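Lipocalin allergen (Canis lupus familiaris, PDB 4ODD) is a secreted dog allergen of the lipocalin family that probably binds small molecules. Local coordinates at residues N6-V11 with R73-K78; I41-D44 with K49-F52; F54-D59 with V63-G68; A129-L134 with E143-L148. All coordinates share one frame; numbering follows the deposited sequence.

Contact 1. Residues N6-V11 with R73-K78; sequences NVLTQV and RDNLIK
The nearest CA atoms, those of Leu8 and Asn75, are 8.3 Å apart, so side chains alone bridge the gap between a short, weakly bonded helix (6-10) and the turn leading into strand 77-80. This is the N-terminal helix that, as in other lipocalins, probably closes one end of the barrel; it comes just ahead of strand 13-22, and Val11 O accepts a hydrogen bond from Trp15 NE1. Leu8 carries the contact with its two methyl branches, which reach different targets. CD1 meets the side-chain amide of Asn75, 3.2 Å from ND2, the two side chains meeting at a slant. CD2 turns to the hydrophobic partner and lies 4.1 Å from Ile77 CD1; here the side chains run past one another in opposite senses. Leu8 also touches Ile71, which ties the helix to strand 62-71, while Ile77 on Ala69 is packing between strands 77-80 and 62-71. Asp74 and Asn75 both have left-handed backbone angles (phi 70° for Asn75), which turn the chain just before the strand. The Asn75 side chain additionally rests on Pro5. Farther out in the same turn, Arg73 and Asp74 attract by charge alone: Arg73 NH2 is 2.9 Å from Asp74 OD2, but the carboxylate sits over the guanidinium face, its CG displaced toward the rim, and no N-H is aimed at the oxygen.

Contact 2. Residues I41-D44 with K49-F52; sequences INVD and KMLF
The phenyl ring of Phe52 is met obliquely by Ile41, whose CG1 lies 3.8 Å from the ring atom CD1, with Ile41 CD1 alongside the same CD1-CE1 bond; the ring also makes an edge-to-face pair with Phe87. The arrangement belongs to an antiparallel beta hairpin of the lipocalin barrel, formed by strands 36-44 and 49-57, whose short segments run at 169° to each other. Ile41, Val43, Met50 and Phe52 share one side of the sheet, and Asn42, Asp44, Lys49 and Leu51 the other. On the first side Met50 rises nearly straight from the sheet as far as its sulfur, and the bend at chi3 (83°) then turns CE toward Ile41, 3.4 Å from CG2. Val43 stands beside Met50, pointing the same way, with CG2 4.2 Å from Met50 CG. Four backbone hydrogen bonds hold the register. Asn42 and Leu51 exchange two, Asn42 N to Leu51 O at 2.9 Å and Leu51 N to Asn42 O at 2.7 Å. Asp44 and Lys49 form the next hydrogen-bonded pair, less evenly. Asp44 N is 2.8 Å from Lys49 O. In return, Lys49 N approaches Asp44 O from 40° above the carbonyl plane, and that bond stretches to 3.2 Å.

Contact 3. Residues F54-D59 with V63-G68; sequences FYVKVD and VENSVG
The second hairpin of the lipocalin barrel, strands 49-57 and 62-71, is strongly twisted, with short segments meeting at 136°. Two hydrogen-bonded pairs, Phe54 with Asn65 and Val56 with Val63, flank the non-hydrogen-bonded pair Tyr55 and Glu64; the Asn65 N to Phe54 O bond is 2.7 Å. Each aromatic side chain is laid across its partner on the neighbouring strand. With CG between the backbone N and the carbonyl carbon (chi1 63°), the Phe54 ring lies over the neighbouring strand, one face on Asn65 CB, 3.6 Å from the centroid. The Asn65 amide is nearly parallel to that ring, and Val67 CG2 approaches Phe54 CE2 at 4.0 Å. Tyr55 points to the other side, where Glu64 CG lies over its ring face at 4.3 Å from the centroid; the Glu64 carboxylate is engaged by Asn53, through OE2. Tyr55 also touches Cys154, whose disulfide to Cys62 fastens the C-terminal tail to this hairpin. Toward the turn the packing becomes aliphatic: Val63 CB lies 4.2 Å from Val56 CG2, and Val63 CG2 is 3.9 Å from Val58 CB.

Contact 4. Residues A129-L134 with E143-L148; sequences AKFKKL and ENIIYL
Ile145 receives two side chains of the helix on two different branches, and the apolar meeting is with Phe131. The CG2 methyl of Ile145 comes to the edge of the ring, near its plane, 4.1 Å from CE2, the two side chains pointing in opposing senses. Phe131 has CG anti to the backbone N (chi1 172°), which swings the ring off the helix toward the sheet; there it also packs on Ser21, Ala114 and Leu116. The second contact is aliphatic and involves a charged residue only through its methylenes. Lys132 lies roughly perpendicular to Ile145, with CG 4.0 Å and CD 4.1 Å from Ile145 CD1. The extended chain of the lysine then runs on past the isoleucine. These contacts place helix 125-137, the long C-terminal helix that packs against the outside of a lipocalin barrel, next to the short strand 145-147 that follows it in the chain. Ile146 bonds through its backbone to Val20, and Leu148, just past the strand, to Leu18, while Ile145 itself leans on Tyr19 and Ser21. Ser21 of strand 13-22 touches both Phe131 and Ile145. Polar interactions remain within each element or lead to third parties. Inside the helix Lys133 N bonds to Ala129 O at 2.7 Å and Leu134 N to Lys130 O at 3.0 Å. Two other lysines of the helix have acidic partners: Lys133 NZ forms a salt bridge with Glu137 OE2, and Lys130 NZ with Asp91 OD2.

All four contacts draw on one curled antiparallel sheet, the lipocalin barrel. Contacts 2 and 3 are successive hairpins sharing strand 49-57; their centres lie about 15 Å apart, and Phe52 O probably accepts a hydrogen bond from Val67 N. Both fall in the chain between the two segments of contact 1, which brings the N-terminal helix back to strand 77-80. Contacts 1 and 2, with centres about 10 Å apart, touch where Val11 and Leu8 pack on Val43 and where Ile77 packs on Met50. Contact 4 comes last, its centre 22 to 24 Å from the others. Contacts 1 to 3 thus form a continuous region, while contact 4 lies on the opposite side of the chain's centre from contacts 2 and 3.

Contact 1. Residues N6-V11 with R73-K78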
loop_
_atom_site.group_PDB
_atom_site.type_symbol
_atom_site.label_atom_id
_atom_site.label_comp_id
_atom_site.label_asym_id
_atom_site.label_seq_id
_atom_site.Cartn_x
_atom_site.Cartn_y
_atom_site.Cartn_z
ATOM N N ASN A 6 14.791 -11.553 -2.327
ATOM C CA ASN A 6 15.337 -10.386 -3.025
ATOM C C ASN A 6 14.554 -9.104 -2.793
ATOM O O ASN A 6 15.105 -8.089 -2.358
ATOM C CB ASN A 6 15.437 -10.667 -4.534
ATOM C CG ASN A 6 16.867 -10.942 -4.995
ATOM O OD1 ASN A 6 17.810 -10.279 -4.562
ATOM N ND2 ASN A 6 17.030 -11.922 -5.883
ATOM N N VAL A 7 13.263 -9.170 -3.090
ATOM C CA VAL A 7 12.384 -8.023 -2.995
ATOM C C VAL A 7 12.451 -7.362 -1.610
ATOM O O VAL A 7 12.749 -6.177 -1.507
ATOM C CB VAL A 7 10.926 -8.403 -3.418
ATOM C CG1 VAL A 7 9.977 -8.354 -2.241
ATOM C CG2 VAL A 7 10.431 -7.514 -4.578
ATOM N N LEU A 8 12.223 -8.129 -0.550
ATOM C CA LEU A 8 12.164 -7.576 0.804
ATOM C C LEU A 8 13.411 -6.802 1.226
ATOM O O LEU A 8 13.339 -5.910 2.082
ATOM C CB LEU A 8 11.864 -8.676 1.830
ATOM C CG LEU A 8 10.416 -9.167 1.946
ATOM C CD1 LEU A 8 10.331 -10.351 2.902
ATOM C CD2 LEU A 8 9.457 -8.049 2.382
ATOM N N THR A 9 14.556 -7.123 0.640
ATOM C CA THR A 9 15.779 -6.454 1.061
ATOM C C THR A 9 15.807 -5.030 0.537
ATOM O O THR A 9 16.040 -4.073 1.290
ATOM C CB THR A 9 17.038 -7.172 0.543
ATOM O OG1 THR A 9 16.920 -8.587 0.754
ATOM C CG2 THR A 9 18.273 -6.642 1.265
ATOM N N GLN A 10 15.536 -4.914 -0.761
ATOM C CA GLN A 10 15.721 -3.678 -1.502
ATOM C C GLN A 10 14.628 -2.633 -1.305
ATOM O O GLN A 10 14.721 -1.545 -1.863
ATOM C CB GLN A 10 15.836 -3.992 -2.996
ATOM C CG GLN A 10 17.069 -4.791 -3.369
ATOM C CD GLN A 10 18.359 -4.089 -2.955
ATOM O OE1 GLN A 10 18.851 -4.278 -1.838
ATOM N NE2 GLN A 10 18.911 -3.268 -3.855
ATOM N N VAL A 11 13.588 -2.947 -0.543
ATOM C CA VAL A 11 12.420 -2.067 -0.550
ATOM C C VAL A 11 12.548 -0.890 0.396
ATOM O O VAL A 11 11.829 0.100 0.261
ATOM C CB VAL A 11 11.097 -2.807 -0.243
ATOM C CG1 VAL A 11 11.081 -4.133 -0.934
ATOM C CG2 VAL A 11 10.922 -3.001 1.240
ATOM N N ARG A 73 6.489 -16.212 7.982
ATOM C CA ARG A 73 6.983 -17.228 7.070
ATOM C C ARG A 73 6.374 -17.037 5.688
ATOM O O ARG A 73 5.226 -16.598 5.550
ATOM C CB ARG A 73 6.683 -18.636 7.605
ATOM C CG ARG A 73 5.196 -18.970 7.727
ATOM C CD ARG A 73 4.974 -20.421 8.161
ATOM N NE ARG A 73 5.325 -21.386 7.120
ATOM C CZ ARG A 73 4.524 -21.721 6.113
ATOM N NH1 ARG A 73 3.324 -21.161 6.002
ATOM N NH2 ARG A 73 4.920 -22.611 5.211
ATOM N N ASP A 74 7.158 -17.375 4.670
ATOM C CA ASP A 74 6.749 -17.194 3.284
ATOM C C ASP A 74 6.425 -15.730 3.018
ATOM O O ASP A 74 5.665 -15.405 2.105
ATOM C CB ASP A 74 5.565 -18.096 2.936
ATOM C CG ASP A 74 5.874 -19.565 3.150
ATOM O OD1 ASP A 74 7.056 -19.958 3.023
ATOM O OD2 ASP A 74 4.934 -20.325 3.451
ATOM N N ASN A 75 7.002 -14.857 3.845
ATOM C CA ASN A 75 7.029 -13.422 3.574
ATOM C C ASN A 75 5.691 -12.698 3.673
ATOM O O ASN A 75 5.440 -11.740 2.945
ATOM C CB ASN A 75 7.622 -13.176 2.191
ATOM C CG ASN A 75 8.944 -13.872 1.995
ATOM O OD1 ASN A 75 9.129 -15.026 2.402
ATOM N ND2 ASN A 75 9.884 -13.170 1.374
ATOM N N LEU A 76 4.826 -13.159 4.560
ATOM C CA LEU A 76 3.563 -12.483 4.752
ATOM C C LEU A 76 3.742 -11.430 5.829
ATOM O O LEU A 76 4.165 -11.750 6.949
ATOM C CB LEU A 76 2.468 -13.465 5.149
ATOM C CG LEU A 76 1.103 -12.822 5.405
ATOM C CD1 LEU A 76 0.512 -12.104 4.142
ATOM C CD2 LEU A 76 0.149 -13.867 5.931
ATOM N N ILE A 77 3.443 -10.173 5.488
ATOM C CA ILE A 77 3.620 -9.095 6.442
ATOM C C ILE A 77 2.306 -8.828 7.129
ATOM O O ILE A 77 1.284 -8.621 6.473
ATOM C CB ILE A 77 4.145 -7.816 5.794
ATOM C CG1 ILE A 77 5.510 -8.060 5.153
ATOM C CG2 ILE A 77 4.312 -6.750 6.840
ATOM C CD1 ILE A 77 5.513 -7.927 3.636
ATOM N N LYS A 78 2.338 -8.840 8.454
ATOM C CA LYS A 78 1.131 -8.776 9.269
ATOM C C LYS A 78 1.279 -7.599 10.222
ATOM O O LYS A 78 2.314 -7.440 10.879
ATOM C CB LYS A 78 0.967 -10.103 10.050
ATOM C CG LYS A 78 -0.242 -10.199 11.020
ATOM C CD LYS A 78 -0.309 -11.580 11.705
ATOM C CE LYS A 78 -1.687 -11.878 12.354
ATOM N NZ LYS A 78 -1.936 -13.360 12.528
#

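Contact 2. Residues I41-D44 with K49-F52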
loop_
_atom_site.group_PDB
_atom_site.type_symbol
_atom_site.label_atom_id
_atom_site.label_comp_id
_atom_site.label_asym_id
_atom_site.label_seq_id
_atom_site.Cartn_x
_atom_site.Cartn_y
_atom_site.Cartn_z
ATOM N N ILE A 41 9.210 3.171 3.567
ATOM C CA ILE A 41 9.174 1.889 4.238
ATOM C C ILE A 41 10.531 1.507 4.811
ATOM O O ILE A 41 11.574 1.709 4.175
ATOM C CB ILE A 41 8.728 0.808 3.273
ATOM C CG1 ILE A 41 7.288 1.081 2.847
ATOM C CG2 ILE A 41 8.878 -0.559 3.916
ATOM C CD1 ILE A 41 6.860 0.305 1.619
ATOM N N ASN A 42 10.505 0.947 6.017
ATOM C CA ASN A 42 11.720 0.516 6.700
ATOM C C ASN A 42 11.659 -0.961 6.989
ATOM O O ASN A 42 10.745 -1.419 7.664
ATOM C CB ASN A 42 11.886 1.260 8.018
ATOM C CG ASN A 42 11.663 2.732 7.876
ATOM O OD1 ASN A 42 10.526 3.186 7.715
ATOM N ND2 ASN A 42 12.743 3.498 7.934
ATOM N N VAL A 43 12.628 -1.703 6.473
ATOM C CA VAL A 43 12.784 -3.117 6.803
ATOM C C VAL A 43 13.870 -3.357 7.866
ATOM O O VAL A 43 15.036 -3.035 7.649
ATOM C CB VAL A 43 13.146 -3.920 5.541
ATOM C CG1 VAL A 43 13.082 -5.416 5.813
ATOM C CG2 VAL A 43 12.211 -3.543 4.392
ATOM N N ASP A 44 13.490 -3.915 9.012
ATOM C CA ASP A 44 14.457 -4.293 10.047
ATOM C C ASP A 44 14.676 -5.800 9.959
ATOM O O ASP A 44 14.096 -6.585 10.722
ATOM C CB ASP A 44 13.959 -3.877 11.435
ATOM C CG ASP A 44 14.975 -4.147 12.539
ATOM O OD1 ASP A 44 15.975 -4.863 12.295
ATOM O OD2 ASP A 44 14.759 -3.656 13.671
ATOM N N LYS A 49 10.941 -7.142 11.244
ATOM C CA LYS A 49 9.911 -6.114 11.413
ATOM C C LYS A 49 9.914 -5.133 10.236
ATOM O O LYS A 49 10.950 -4.913 9.618
ATOM C CB LYS A 49 10.128 -5.357 12.732
ATOM C CG LYS A 49 9.944 -6.206 13.999
ATOM C CD LYS A 49 8.479 -6.225 14.437
ATOM C CE LYS A 49 8.084 -7.562 15.062
ATOM N NZ LYS A 49 6.594 -7.685 15.178
ATOM N N MET A 50 8.756 -4.564 9.917
ATOM C CA MET A 50 8.674 -3.516 8.904
ATOM C C MET A 50 7.980 -2.312 9.475
ATOM O O MET A 50 7.102 -2.443 10.331
ATOM C CB MET A 50 7.915 -3.984 7.669
ATOM C CG MET A 50 8.793 -4.531 6.581
ATOM S SD MET A 50 7.826 -5.160 5.199
ATOM C CE MET A 50 7.495 -3.647 4.287
ATOM N N LEU A 51 8.366 -1.136 8.997
ATOM C CA LEU A 51 7.666 0.082 9.371
ATOM C C LEU A 51 7.141 0.799 8.118
ATOM O O LEU A 51 7.907 1.126 7.218
ATOM C CB LEU A 51 8.583 1.001 10.193
ATOM C CG LEU A 51 7.853 2.197 10.820
ATOM C CD1 LEU A 51 7.106 1.762 12.078
ATOM C CD2 LEU A 51 8.788 3.353 11.116
ATOM N N PHE A 52 5.836 1.022 8.056
ATOM C CA PHE A 52 5.248 1.799 6.967
ATOM C C PHE A 52 4.959 3.201 7.452
ATOM O O PHE A 52 4.259 3.394 8.454
ATOM C CB PHE A 52 3.953 1.161 6.459
ATOM C CG PHE A 52 4.138 -0.232 5.954
ATOM C CD1 PHE A 52 4.323 -0.474 4.610
ATOM C CD2 PHE A 52 4.167 -1.309 6.839
ATOM C CE1 PHE A 52 4.511 -1.770 4.159
ATOM C CE2 PHE A 52 4.356 -2.603 6.388
ATOM C CZ PHE A 52 4.525 -2.830 5.051
#

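Contact 3. Residues F54-D59 with V63-G68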
loop_
_atom_site.group_PDB
_atom_site.type_symbol
_atom_site.label_atom_id
_atom_site.label_comp_id
_atom_site.label_asym_id
_atom_site.label_seq_id
_atom_site.Cartn_x
_atom_site.Cartn_y
_atom_site.Cartn_z
ATOM N N PHE A 54 3.352 6.849 6.349
ATOM C CA PHE A 54 2.434 7.378 5.348
ATOM C C PHE A 54 1.436 8.352 5.936
ATOM O O PHE A 54 1.271 8.427 7.148
ATOM C CB PHE A 54 1.684 6.234 4.682
ATOM C CG PHE A 54 0.818 5.453 5.630
ATOM C CD1 PHE A 54 -0.498 5.836 5.877
ATOM C CD2 PHE A 54 1.308 4.319 6.263
ATOM C CE1 PHE A 54 -1.305 5.095 6.747
ATOM C CE2 PHE A 54 0.520 3.587 7.135
ATOM C CZ PHE A 54 -0.780 3.964 7.378
ATOM N N TYR A 55 0.760 9.092 5.065
ATOM C CA TYR A 55 -0.300 10.007 5.498
ATOM C C TYR A 55 -1.674 9.529 5.031
ATOM O O TYR A 55 -1.815 8.937 3.959
ATOM C CB TYR A 55 -0.049 11.429 4.977
ATOM C CG TYR A 55 1.033 12.201 5.708
ATOM C CD1 TYR A 55 0.728 12.990 6.814
ATOM C CD2 TYR A 55 2.353 12.159 5.282
ATOM C CE1 TYR A 55 1.710 13.707 7.485
ATOM C CE2 TYR A 55 3.349 12.872 5.945
ATOM C CZ TYR A 55 3.019 13.641 7.049
ATOM O OH TYR A 55 4.002 14.346 7.713
ATOM N N VAL A 56 -2.677 9.760 5.864
ATOM C CA VAL A 56 -4.071 9.664 5.449
ATOM C C VAL A 56 -4.722 11.004 5.721
ATOM O O VAL A 56 -4.364 11.690 6.684
ATOM C CB VAL A 56 -4.859 8.598 6.249
ATOM C CG1 VAL A 56 -4.585 7.223 5.715
ATOM C CG2 VAL A 56 -4.513 8.687 7.735
ATOM N N LYS A 57 -5.669 11.381 4.868
ATOM C CA LYS A 57 -6.467 12.574 5.128
ATOM C C LYS A 57 -7.591 12.170 6.093
ATOM O O LYS A 57 -8.423 11.328 5.767
ATOM C CB LYS A 57 -7.021 13.192 3.825
ATOM C CG LYS A 57 -5.978 13.807 2.846
ATOM C CD LYS A 57 -6.675 14.353 1.563
ATOM C CE LYS A 57 -5.751 14.489 0.334
ATOM N NZ LYS A 57 -6.516 14.614 -0.969
ATOM N N VAL A 58 -7.580 12.740 7.293
ATOM C CA VAL A 58 -8.617 12.456 8.280
ATOM C C VAL A 58 -9.443 13.702 8.583
ATOM O O VAL A 58 -9.019 14.570 9.355
ATOM C CB VAL A 58 -8.023 11.908 9.598
ATOM C CG1 VAL A 58 -9.096 11.857 10.681
ATOM C CG2 VAL A 58 -7.400 10.533 9.372
ATOM N N ASP A 59 -10.625 13.775 7.975
ATOM C CA ASP A 59 -11.488 14.948 8.078
ATOM C C ASP A 59 -10.785 16.160 7.476
ATOM O O ASP A 59 -10.705 17.228 8.097
ATOM C CB ASP A 59 -11.901 15.205 9.531
ATOM C CG ASP A 59 -12.757 14.074 10.109
ATOM O OD1 ASP A 59 -13.566 13.479 9.354
ATOM O OD2 ASP A 59 -12.622 13.772 11.320
ATOM N N VAL A 63 -2.725 13.359 8.480
ATOM C CA VAL A 63 -2.279 12.634 9.662
ATOM C C VAL A 63 -1.194 11.636 9.309
ATOM O O VAL A 63 -1.406 10.708 8.522
ATOM C CB VAL A 63 -3.445 11.881 10.321
ATOM C CG1 VAL A 63 -2.938 10.990 11.439
ATOM C CG2 VAL A 63 -4.467 12.862 10.844
ATOM N N GLU A 64 -0.028 11.828 9.908
ATOM C CA GLU A 64 1.094 10.927 9.681
ATOM C C GLU A 64 0.904 9.629 10.448
ATOM O O GLU A 64 0.398 9.642 11.571
ATOM C CB GLU A 64 2.411 11.590 10.091
ATOM C CG GLU A 64 3.640 10.777 9.726
ATOM C CD GLU A 64 4.917 11.548 9.919
ATOM O OE1 GLU A 64 4.859 12.681 10.449
ATOM O OE2 GLU A 64 5.979 11.020 9.533
ATOM N N ASN A 65 1.305 8.520 9.824
ATOM C CA ASN A 65 1.257 7.196 10.439
ATOM C C ASN A 65 2.597 6.508 10.347
ATOM O O ASN A 65 3.341 6.694 9.377
ATOM C CB ASN A 65 0.198 6.299 9.783
ATOM C CG ASN A 65 -1.233 6.803 10.008
ATOM O OD1 ASN A 65 -1.728 7.643 9.266
ATOM N ND2 ASN A 65 -1.904 6.264 11.023
ATOM N N SER A 66 2.894 5.719 11.372
ATOM C CA SER A 66 4.068 4.852 11.369
ATOM C C SER A 66 3.672 3.489 11.932
ATOM O O SER A 66 3.611 3.286 13.148
ATOM C CB SER A 66 5.236 5.471 12.157
ATOM O OG SER A 66 5.978 6.340 11.325
ATOM N N VAL A 67 3.385 2.561 11.031
ATOM C CA VAL A 67 2.787 1.307 11.433
ATOM C C VAL A 67 3.791 0.165 11.417
ATOM O O VAL A 67 4.482 -0.062 10.419
ATOM C CB VAL A 67 1.572 0.963 10.562
ATOM C CG1 VAL A 67 1.067 -0.444 10.881
ATOM C CG2 VAL A 67 0.466 2.005 10.769
ATOM N N GLY A 68 3.868 -0.545 12.543
ATOM C CA GLY A 68 4.759 -1.680 12.688
ATOM C C GLY A 68 4.108 -2.961 12.211
ATOM O O GLY A 68 2.887 -3.150 12.324
#

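Contact 4. Residues A129-L134 with E143-L148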
loop_
_atom_site.group_PDB
_atom_site.type_symbol
_atom_site.label_atom_id
_atom_site.label_comp_id
_atom_site.label_asym_id
_atom_site.label_seq_id
_atom_site.Cartn_x
_atom_site.Cartn_y
_atom_site.Cartn_z
ATOM N N ALA A 129 0.351 -1.768 -16.068
ATOM C CA ALA A 129 -0.306 -2.991 -16.513
ATOM C C ALA A 129 -0.277 -4.061 -15.427
ATOM O O ALA A 129 -1.309 -4.643 -15.086
ATOM C CB ALA A 129 0.346 -3.512 -17.790
ATOM N N LYS A 130 0.915 -4.312 -14.894
ATOM C CA LYS A 130 1.100 -5.315 -13.845
ATOM C C LYS A 130 0.174 -5.017 -12.677
ATOM O O LYS A 130 -0.402 -5.926 -12.066
ATOM C CB LYS A 130 2.560 -5.351 -13.371
ATOM C CG LYS A 130 3.376 -6.518 -13.912
ATOM C CD LYS A 130 4.836 -6.421 -13.478
ATOM C CE LYS A 130 5.691 -7.513 -14.116
ATOM N NZ LYS A 130 7.153 -7.335 -13.843
ATOM N N PHE A 131 0.019 -3.731 -12.383
ATOM C CA PHE A 131 -0.886 -3.326 -11.326
ATOM C C PHE A 131 -2.320 -3.706 -11.655
ATOM O O PHE A 131 -2.952 -4.441 -10.898
ATOM C CB PHE A 131 -0.787 -1.834 -11.030
ATOM C CG PHE A 131 -1.850 -1.344 -10.081
ATOM C CD1 PHE A 131 -1.805 -1.668 -8.735
ATOM C CD2 PHE A 131 -2.906 -0.573 -10.541
ATOM C CE1 PHE A 131 -2.787 -1.219 -7.863
ATOM C CE2 PHE A 131 -3.888 -0.116 -9.676
ATOM C CZ PHE A 131 -3.831 -0.435 -8.339
ATOM N N LYS A 132 -2.827 -3.217 -12.783
ATOM C CA LYS A 132 -4.210 -3.495 -13.171
ATOM C C LYS A 132 -4.462 -5.000 -13.287
ATOM O O LYS A 132 -5.526 -5.512 -12.900
ATOM C CB LYS A 132 -4.561 -2.769 -14.472
ATOM C CG LYS A 132 -4.388 -1.261 -14.382
ATOM C CD LYS A 132 -5.276 -0.514 -15.384
ATOM C CE LYS A 132 -5.107 1.007 -15.271
ATOM N NZ LYS A 132 -6.129 1.773 -16.057
ATOM N N LYS A 133 -3.462 -5.699 -13.806
ATOM C CA LYS A 133 -3.505 -7.147 -13.863
ATOM C C LYS A 133 -3.783 -7.701 -12.468
ATOM O O LYS A 133 -4.775 -8.399 -12.272
ATOM C CB LYS A 133 -2.184 -7.692 -14.407
ATOM C CG LYS A 133 -2.133 -9.212 -14.572
ATOM C CD LYS A 133 -0.785 -9.651 -15.159
ATOM C CE LYS A 133 -0.577 -11.157 -15.066
ATOM N NZ LYS A 133 -0.321 -11.595 -13.666
ATOM N N LEU A 134 -2.918 -7.373 -11.506
ATOM C CA LEU A 134 -3.102 -7.824 -10.128
ATOM C C LEU A 134 -4.488 -7.479 -9.619
ATOM O O LEU A 134 -5.192 -8.330 -9.071
ATOM C CB LEU A 134 -2.069 -7.208 -9.178
ATOM C CG LEU A 134 -2.407 -7.514 -7.709
ATOM C CD1 LEU A 134 -1.760 -8.818 -7.270
ATOM C CD2 LEU A 134 -2.018 -6.369 -6.780
ATOM N N GLU A 143 -13.241 -0.118 -12.175
ATOM C CA GLU A 143 -13.750 1.201 -11.803
ATOM C C GLU A 143 -13.365 1.575 -10.371
ATOM O O GLU A 143 -13.482 2.727 -9.965
ATOM C CB GLU A 143 -15.277 1.282 -11.990
ATOM C CG GLU A 143 -16.098 0.197 -11.268
ATOM C CD GLU A 143 -16.214 -1.103 -12.065
ATOM O OE1 GLU A 143 -15.371 -1.353 -12.956
ATOM O OE2 GLU A 143 -17.158 -1.878 -11.806
ATOM N N ASN A 144 -12.907 0.591 -9.608
ATOM C CA ASN A 144 -12.487 0.846 -8.241
ATOM C C ASN A 144 -11.020 1.256 -8.159
ATOM O O ASN A 144 -10.440 1.278 -7.080
ATOM C CB ASN A 144 -12.776 -0.363 -7.344
ATOM C CG ASN A 144 -14.260 -0.530 -7.039
ATOM O OD1 ASN A 144 -15.067 0.352 -7.327
ATOM N ND2 ASN A 144 -14.620 -1.655 -6.440
ATOM N N ILE A 145 -10.431 1.591 -9.303
ATOM C CA ILE A 145 -9.050 2.058 -9.341
ATOM C C ILE A 145 -8.983 3.574 -9.210
ATOM O O ILE A 145 -9.707 4.292 -9.898
ATOM C CB ILE A 145 -8.352 1.655 -10.644
ATOM C CG1 ILE A 145 -8.195 0.136 -10.712
ATOM C CG2 ILE A 145 -6.995 2.354 -10.762
ATOM C CD1 ILE A 145 -7.501 -0.352 -11.981
ATOM N N ILE A 146 -8.117 4.061 -8.327
ATOM C CA ILE A 146 -7.976 5.502 -8.099
ATOM C C ILE A 146 -6.521 5.959 -8.208
ATOM O O ILE A 146 -5.610 5.330 -7.652
ATOM C CB ILE A 146 -8.495 5.891 -6.717
ATOM C CG1 ILE A 146 -9.980 5.586 -6.609
ATOM C CG2 ILE A 146 -8.242 7.356 -6.438
ATOM C CD1 ILE A 146 -10.509 5.800 -5.221
ATOM N N TYR A 147 -6.306 7.057 -8.930
ATOM C CA TYR A 147 -4.970 7.637 -9.051
ATOM C C TYR A 147 -4.762 8.671 -7.935
ATOM O O TYR A 147 -5.576 9.588 -7.755
ATOM C CB TYR A 147 -4.769 8.238 -10.452
ATOM C CG TYR A 147 -3.448 8.948 -10.633
ATOM C CD1 TYR A 147 -2.253 8.241 -10.655
ATOM C CD2 TYR A 147 -3.392 10.329 -10.772
ATOM C CE1 TYR A 147 -1.037 8.896 -10.806
ATOM C CE2 TYR A 147 -2.183 10.989 -10.920
ATOM C CZ TYR A 147 -1.007 10.272 -10.940
ATOM O OH TYR A 147 0.202 10.940 -11.097
ATOM N N LEU A 148 -3.702 8.491 -7.151
ATOM C CA LEU A 148 -3.454 9.382 -6.012
ATOM C C LEU A 148 -2.203 10.188 -6.225
ATOM O O LEU A 148 -1.886 11.063 -5.420
ATOM C CB LEU A 148 -3.331 8.603 -4.709
ATOM C CG LEU A 148 -4.599 7.911 -4.219
ATOM C CD1 LEU A 148 -4.315 7.128 -2.913
ATOM C CD2 LEU A 148 -5.709 8.939 -4.033
#